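Local coordinates for protein serine-threonine phosphatase 2C (Toxoplasma gondii, PDB 2I44) that probably removes phosphate groups from serine and threonine residues of proteins, as a metal-dependent phosphatase of the PP2C family, at residues Gly163-Asn168 against Gln257-Ile262; Val278-Gln283 against Gln293-Met298. All blocks are in the same frame, centred on the assembly; numbering follows the deposited sequence.

Interaction 1. Residues Gly163-Asn168 against Gln257-Ile262; sequences GVETPN and QHRVMI
Gly-163 faces both Arg-259 and Val-260 across an antiparallel strand pair, whose axes run 161° apart and approach to 4.7 Å. Gly-163 N gives a nearly straight bond to Val-260 O at 2.8 Å. The carbonyl oxygen of Gly-163 is gripped twice in its own plane: Arg-259 N gives it the shorter bond, and Val-260 N meets a lone pair over a longer distance. Two residues opposite one mark a bulge, and the register shifts by one, so that Val-164 stands opposite His-258 as a non-hydrogen-bonded pair. Beyond it, Glu-165 N bonds Gln-257 O at 3.0 Å from above the carbonyl plane. Val-164 lays CG2 over one face of the His-258 ring in a CH-pi contact, 3.6 Å from the centroid, while its other branch, CG1, anti to the backbone N (chi1 -178°), rests on Gln-257 CB. The opposite face of the sheet carries a salt bridge. Glu-165 OE1 is shared by Arg-259 NE (3.0 Å) and Arg-259 NH2 (3.1 Å), both weak, bent bonds; the carboxylate and guanidinium planes stand 79° apart. Glu-165 CB also lies over the guanidinium, near its rim. Arg-259 NH1 bonds Pro-256 O, which helps fix the group's rotation. Val-260 points to this same face, and its CG1 covers the backbone of Gly-163 at 4.1 Å from CA. Arg-259 and Val-260 both touch Met-282 of helix 274-286. The arrangement is a classic beta bulge near the ends of two neighbouring strands in one of the antiparallel sheets of the PP2C beta-sandwich.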
loop_
_atom_site.group_PDB
_atom_site.type_symbol
_atom_site.label_atom_id
_atom_site.label_comp_id
_atom_site.label_asym_id
_atom_site.label_seq_id
_atom_site.Cartn_x
_atom_site.Cartn_y
_atom_site.Cartn_z
ATOM N N GLY A 163 0.011 -15.914 -0.703
ATOM C CA GLY A 163 -0.209 -17.330 -0.485
ATOM C C GLY A 163 0.361 -18.110 -1.656
ATOM O O GLY A 163 -0.046 -17.903 -2.799
ATOM N N VAL A 164 1.317 -18.993 -1.376
ATOM C CA VAL A 164 1.950 -19.800 -2.410
ATOM C C VAL A 164 1.887 -21.272 -1.993
ATOM O O VAL A 164 2.321 -21.636 -0.901
ATOM C CB VAL A 164 3.427 -19.382 -2.610
ATOM C CG1 VAL A 164 4.068 -20.198 -3.731
ATOM C CG2 VAL A 164 3.506 -17.894 -2.928
ATOM N N GLU A 165 1.337 -22.111 -2.864
ATOM C CA GLU A 165 1.208 -23.537 -2.578
ATOM C C GLU A 165 2.537 -24.278 -2.735
ATOM O O GLU A 165 3.283 -24.043 -3.690
ATOM C CB GLU A 165 0.155 -24.150 -3.507
ATOM C CG GLU A 165 -0.241 -25.577 -3.185
ATOM C CD GLU A 165 -1.256 -26.126 -4.182
ATOM O OE1 GLU A 165 -2.278 -25.444 -4.432
ATOM O OE2 GLU A 165 -1.033 -27.235 -4.719
ATOM N N THR A 166 2.840 -25.150 -1.775
ATOM C CA THR A 166 4.064 -25.959 -1.796
ATOM C C THR A 166 3.628 -27.402 -1.575
ATOM O O THR A 166 2.494 -27.658 -1.188
ATOM C CB THR A 166 5.041 -25.605 -0.642
ATOM O OG1 THR A 166 4.501 -26.071 0.605
ATOM C CG2 THR A 166 5.279 -24.096 -0.566
ATOM N N PRO A 167 4.524 -28.369 -1.814
ATOM C CA PRO A 167 4.082 -29.748 -1.587
ATOM C C PRO A 167 3.697 -30.000 -0.133
ATOM O O PRO A 167 2.951 -30.927 0.162
ATOM C CB PRO A 167 5.284 -30.584 -2.035
ATOM C CG PRO A 167 6.451 -29.631 -1.918
ATOM C CD PRO A 167 5.875 -28.331 -2.400
ATOM N N ASN A 168 4.187 -29.156 0.770
ATOM C CA ASN A 168 3.888 -29.314 2.190
ATOM C C ASN A 168 2.812 -28.370 2.700
ATOM O O ASN A 168 2.693 -28.163 3.906
ATOM C CB ASN A 168 5.152 -29.112 3.023
ATOM C CG ASN A 168 6.248 -30.071 2.644
ATOM O OD1 ASN A 168 7.306 -29.666 2.163
ATOM N ND2 ASN A 168 5.999 -31.357 2.847
ATOM N N GLN A 257 2.505 -21.830 -8.750
ATOM C CA GLN A 257 2.081 -22.075 -7.373
ATOM C C GLN A 257 1.514 -20.851 -6.664
ATOM O O GLN A 257 0.855 -20.982 -5.628
ATOM C CB GLN A 257 3.245 -22.639 -6.549
ATOM C CG GLN A 257 3.711 -24.024 -6.977
ATOM C CD GLN A 257 4.325 -24.039 -8.366
ATOM O OE1 GLN A 257 5.290 -23.321 -8.643
ATOM N NE2 GLN A 257 3.773 -24.862 -9.243
ATOM N N HIS A 258 1.778 -19.661 -7.197
ATOM C CA HIS A 258 1.248 -18.450 -6.577
ATOM C C HIS A 258 -0.276 -18.457 -6.680
ATOM O O HIS A 258 -0.843 -18.476 -7.777
ATOM C CB HIS A 258 1.864 -17.214 -7.236
ATOM C CG HIS A 258 3.256 -16.929 -6.764
ATOM N ND1 HIS A 258 3.546 -15.934 -5.854
ATOM C CD2 HIS A 258 4.423 -17.571 -6.999
ATOM C CE1 HIS A 258 4.830 -15.978 -5.546
ATOM N NE2 HIS A 258 5.385 -16.963 -6.227
ATOM N N ARG A 259 -0.934 -18.450 -5.525
ATOM C CA ARG A 259 -2.387 -18.525 -5.468
ATOM C C ARG A 259 -3.132 -17.235 -5.165
ATOM O O ARG A 259 -4.149 -16.938 -5.793
ATOM C CB ARG A 259 -2.798 -19.568 -4.427
ATOM C CG ARG A 259 -2.347 -20.977 -4.742
ATOM C CD ARG A 259 -3.332 -21.686 -5.658
ATOM N NE ARG A 259 -2.821 -22.991 -6.074
ATOM C CZ ARG A 259 -1.859 -23.170 -6.977
ATOM N NH1 ARG A 259 -1.298 -22.124 -7.575
ATOM N NH2 ARG A 259 -1.449 -24.399 -7.275
ATOM N N VAL A 260 -2.645 -16.465 -4.203
ATOM C CA VAL A 260 -3.359 -15.253 -3.853
ATOM C C VAL A 260 -2.493 -14.168 -3.227
ATOM O O VAL A 260 -1.540 -14.444 -2.502
ATOM C CB VAL A 260 -4.527 -15.599 -2.901
ATOM C CG1 VAL A 260 -3.990 -16.325 -1.671
ATOM C CG2 VAL A 260 -5.286 -14.343 -2.508
HETATM N N MSE A 261 -2.826 -12.925 -3.543
HETATM C CA MSE A 261 -2.126 -11.772 -3.005
HETATM C C MSE A 261 -3.195 -10.952 -2.303
HETATM O O MSE A 261 -4.308 -10.803 -2.817
HETATM C CB MSE A 261 -1.473 -10.973 -4.139
HETATM C CG MSE A 261 -0.752 -9.707 -3.693
HETATM SE SE MSE A 261 0.179 -8.834 -5.166
HETATM C CE MSE A 261 1.988 -9.262 -4.653
ATOM N N ILE A 262 -2.870 -10.438 -1.121
ATOM C CA ILE A 262 -3.825 -9.648 -0.357
ATOM C C ILE A 262 -3.222 -8.312 0.048
ATOM O O ILE A 262 -2.230 -8.263 0.780
ATOM C CB ILE A 262 -4.265 -10.388 0.936
ATOM C CG1 ILE A 262 -4.913 -11.729 0.581
ATOM C CG2 ILE A 262 -5.235 -9.518 1.733
ATOM C CD1 ILE A 262 -5.293 -12.562 1.793
#

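Interaction 2. Residues Val278-Gln283 against Gln293-Met298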
loop_
_atom_site.group_PDB
_atom_site.type_symbol
_atom_site.label_atom_id
_atom_site.label_comp_id
_atom_site.label_asym_id
_atom_site.label_seq_id
_atom_site.Cartn_x
_atom_site.Cartn_y
_atom_site.Cartn_z
ATOM N N VAL A 278 -4.858 -15.408 4.404
ATOM C CA VAL A 278 -4.858 -16.244 3.213
ATOM C C VAL A 278 -5.875 -17.379 3.344
ATOM O O VAL A 278 -6.640 -17.644 2.417
ATOM C CB VAL A 278 -3.462 -16.828 2.953
ATOM C CG1 VAL A 278 -3.526 -17.856 1.841
ATOM C CG2 VAL A 278 -2.506 -15.709 2.578
ATOM N N GLU A 279 -5.884 -18.035 4.497
ATOM C CA GLU A 279 -6.813 -19.131 4.746
ATOM C C GLU A 279 -8.259 -18.668 4.576
ATOM O O GLU A 279 -9.033 -19.298 3.853
ATOM C CB GLU A 279 -6.616 -19.685 6.157
ATOM C CG GLU A 279 -7.688 -20.682 6.574
ATOM C CD GLU A 279 -7.372 -21.370 7.890
ATOM O OE1 GLU A 279 -6.521 -22.285 7.893
ATOM O OE2 GLU A 279 -7.967 -20.990 8.919
ATOM N N ILE A 280 -8.615 -17.569 5.243
ATOM C CA ILE A 280 -9.963 -17.021 5.159
ATOM C C ILE A 280 -10.318 -16.686 3.712
ATOM O O ILE A 280 -11.407 -17.010 3.241
ATOM C CB ILE A 280 -10.100 -15.744 6.018
ATOM C CG1 ILE A 280 -9.932 -16.093 7.500
ATOM C CG2 ILE A 280 -11.464 -15.089 5.786
ATOM C CD1 ILE A 280 -9.964 -14.891 8.416
ATOM N N ALA A 281 -9.390 -16.036 3.014
ATOM C CA ALA A 281 -9.594 -15.656 1.623
ATOM C C ALA A 281 -9.687 -16.890 0.717
ATOM O O ALA A 281 -10.533 -16.946 -0.167
ATOM C CB ALA A 281 -8.456 -14.751 1.156
HETATM N N MSE A 282 -8.811 -17.866 0.937
HETATM C CA MSE A 282 -8.806 -19.088 0.134
HETATM C C MSE A 282 -10.103 -19.867 0.316
HETATM O O MSE A 282 -10.665 -20.403 -0.640
HETATM C CB MSE A 282 -7.625 -19.979 0.521
HETATM C CG MSE A 282 -6.279 -19.501 0.006
HETATM SE SE MSE A 282 -6.233 -19.414 -1.918
HETATM C CE MSE A 282 -5.321 -21.102 -2.280
ATOM N N GLN A 283 -10.578 -19.929 1.553
ATOM C CA GLN A 283 -11.810 -20.644 1.832
ATOM C C GLN A 283 -13.011 -19.939 1.223
ATOM O O GLN A 283 -13.873 -20.587 0.633
ATOM C CB GLN A 283 -12.026 -20.808 3.337
ATOM C CG GLN A 283 -13.425 -21.319 3.671
ATOM C CD GLN A 283 -13.483 -22.093 4.971
ATOM O OE1 GLN A 283 -12.779 -23.091 5.141
ATOM N NE2 GLN A 283 -14.333 -21.643 5.895
ATOM N N GLN A 293 -14.638 -9.426 1.294
ATOM C CA GLN A 293 -15.666 -9.136 2.277
ATOM C C GLN A 293 -15.496 -10.081 3.456
ATOM O O GLN A 293 -15.696 -9.697 4.610
ATOM C CB GLN A 293 -17.056 -9.303 1.668
ATOM C CG GLN A 293 -18.185 -8.962 2.623
ATOM C CD GLN A 293 -19.538 -9.304 2.043
ATOM O OE1 GLN A 293 -19.784 -10.445 1.655
ATOM N NE2 GLN A 293 -20.422 -8.322 1.979
ATOM N N ALA A 294 -15.122 -11.320 3.162
ATOM C CA ALA A 294 -14.921 -12.309 4.212
ATOM C C ALA A 294 -13.832 -11.812 5.162
ATOM O O ALA A 294 -13.986 -11.879 6.379
ATOM C CB ALA A 294 -14.531 -13.652 3.607
ATOM N N LEU A 295 -12.738 -11.303 4.602
ATOM C CA LEU A 295 -11.637 -10.791 5.414
ATOM C C LEU A 295 -12.075 -9.639 6.311
ATOM O O LEU A 295 -11.682 -9.568 7.473
ATOM C CB LEU A 295 -10.483 -10.327 4.519
ATOM C CG LEU A 295 -9.612 -11.422 3.903
ATOM C CD1 LEU A 295 -8.641 -10.825 2.903
ATOM C CD2 LEU A 295 -8.867 -12.142 5.011
ATOM N N VAL A 296 -12.887 -8.732 5.776
ATOM C CA VAL A 296 -13.339 -7.594 6.567
ATOM C C VAL A 296 -14.364 -7.990 7.635
ATOM O O VAL A 296 -14.223 -7.619 8.803
ATOM C CB VAL A 296 -13.941 -6.479 5.666
ATOM C CG1 VAL A 296 -14.546 -5.370 6.527
ATOM C CG2 VAL A 296 -12.856 -5.906 4.753
ATOM N N GLU A 297 -15.381 -8.752 7.247
ATOM C CA GLU A 297 -16.410 -9.152 8.205
ATOM C C GLU A 297 -15.861 -10.041 9.327
ATOM O O GLU A 297 -16.260 -9.895 10.481
ATOM C CB GLU A 297 -17.574 -9.833 7.473
ATOM C CG GLU A 297 -18.129 -8.970 6.339
ATOM C CD GLU A 297 -19.498 -9.410 5.847
ATOM O OE1 GLU A 297 -19.710 -10.630 5.685
ATOM O OE2 GLU A 297 -20.358 -8.530 5.608
HETATM N N MSE A 298 -14.939 -10.941 8.984
HETATM C CA MSE A 298 -14.319 -11.832 9.965
HETATM C C MSE A 298 -13.534 -11.007 10.986
HETATM O O MSE A 298 -13.560 -11.295 12.182
HETATM C CB MSE A 298 -13.355 -12.803 9.274
HETATM C CG MSE A 298 -14.002 -13.850 8.380
HETATM SE SE MSE A 298 -14.740 -15.314 9.363
HETATM C CE MSE A 298 -13.256 -16.536 9.248
#
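Ile-280 is the bump of this contact, set in a hollow made by Ala-294, Leu-295 and the selenomethionine Met-298 on the facing helix. The two helical segments cross at 129° with axes 8.9 Å apart, and no hydrogen bond joins them; the fit is wholly apolar. Ile-280 divides its surface among the three walls. Its CG2, placed anti to the backbone N, enters beside the small methyl of Ala-294, 4.0 Å from that residue's CB. Leu-295 slants across from one flank and brings CD2 to 3.9 Å from Ile-280 CB. On the other flank the long branch of Ile-280 meets Met-298 tip to tip, CD1 lying 3.8 Å from Met-298 CE, although a cramped fit of Met-298 against its own helix makes its exact pose less sure. Ala-281 adds a shallow shoulder: its CB lies 4.3 Å from Leu-295 CD1. Leu-295 is thus wedged between the facing helix and the sheet beneath, where it also touches Ala-315 and Thr-317. Val-278 and Met-282 face the same sheet from helix 274-286, and Val-296 does so from helix 291-305, so the pair forms a helical layer over strands 22-29, 313-320, 258-264 and 169-174.

Following the chain, strand 159-166 comes first and strand 258-264 returns beside it, so interaction 1 closes a long loop of 88 intervening residues. Interaction 2 follows in series: helix 274-286 is succeeded after a short connection by helix 291-305, and their contact closes a loop of only nine residues. The two loops neither nest nor cross. Interactions 1 and 2 touch, their centres about 15 Å apart, where the helix pair lies on the sheet. Val-260 CG1 packs 3.9 Å from Val-278 CG1, and Ile-262 CG2 lies 3.8 Å from Leu-295 CD1, so both helices of interaction 2 rest on the second strand of interaction 1. Both contacts lie away from the calcium sites.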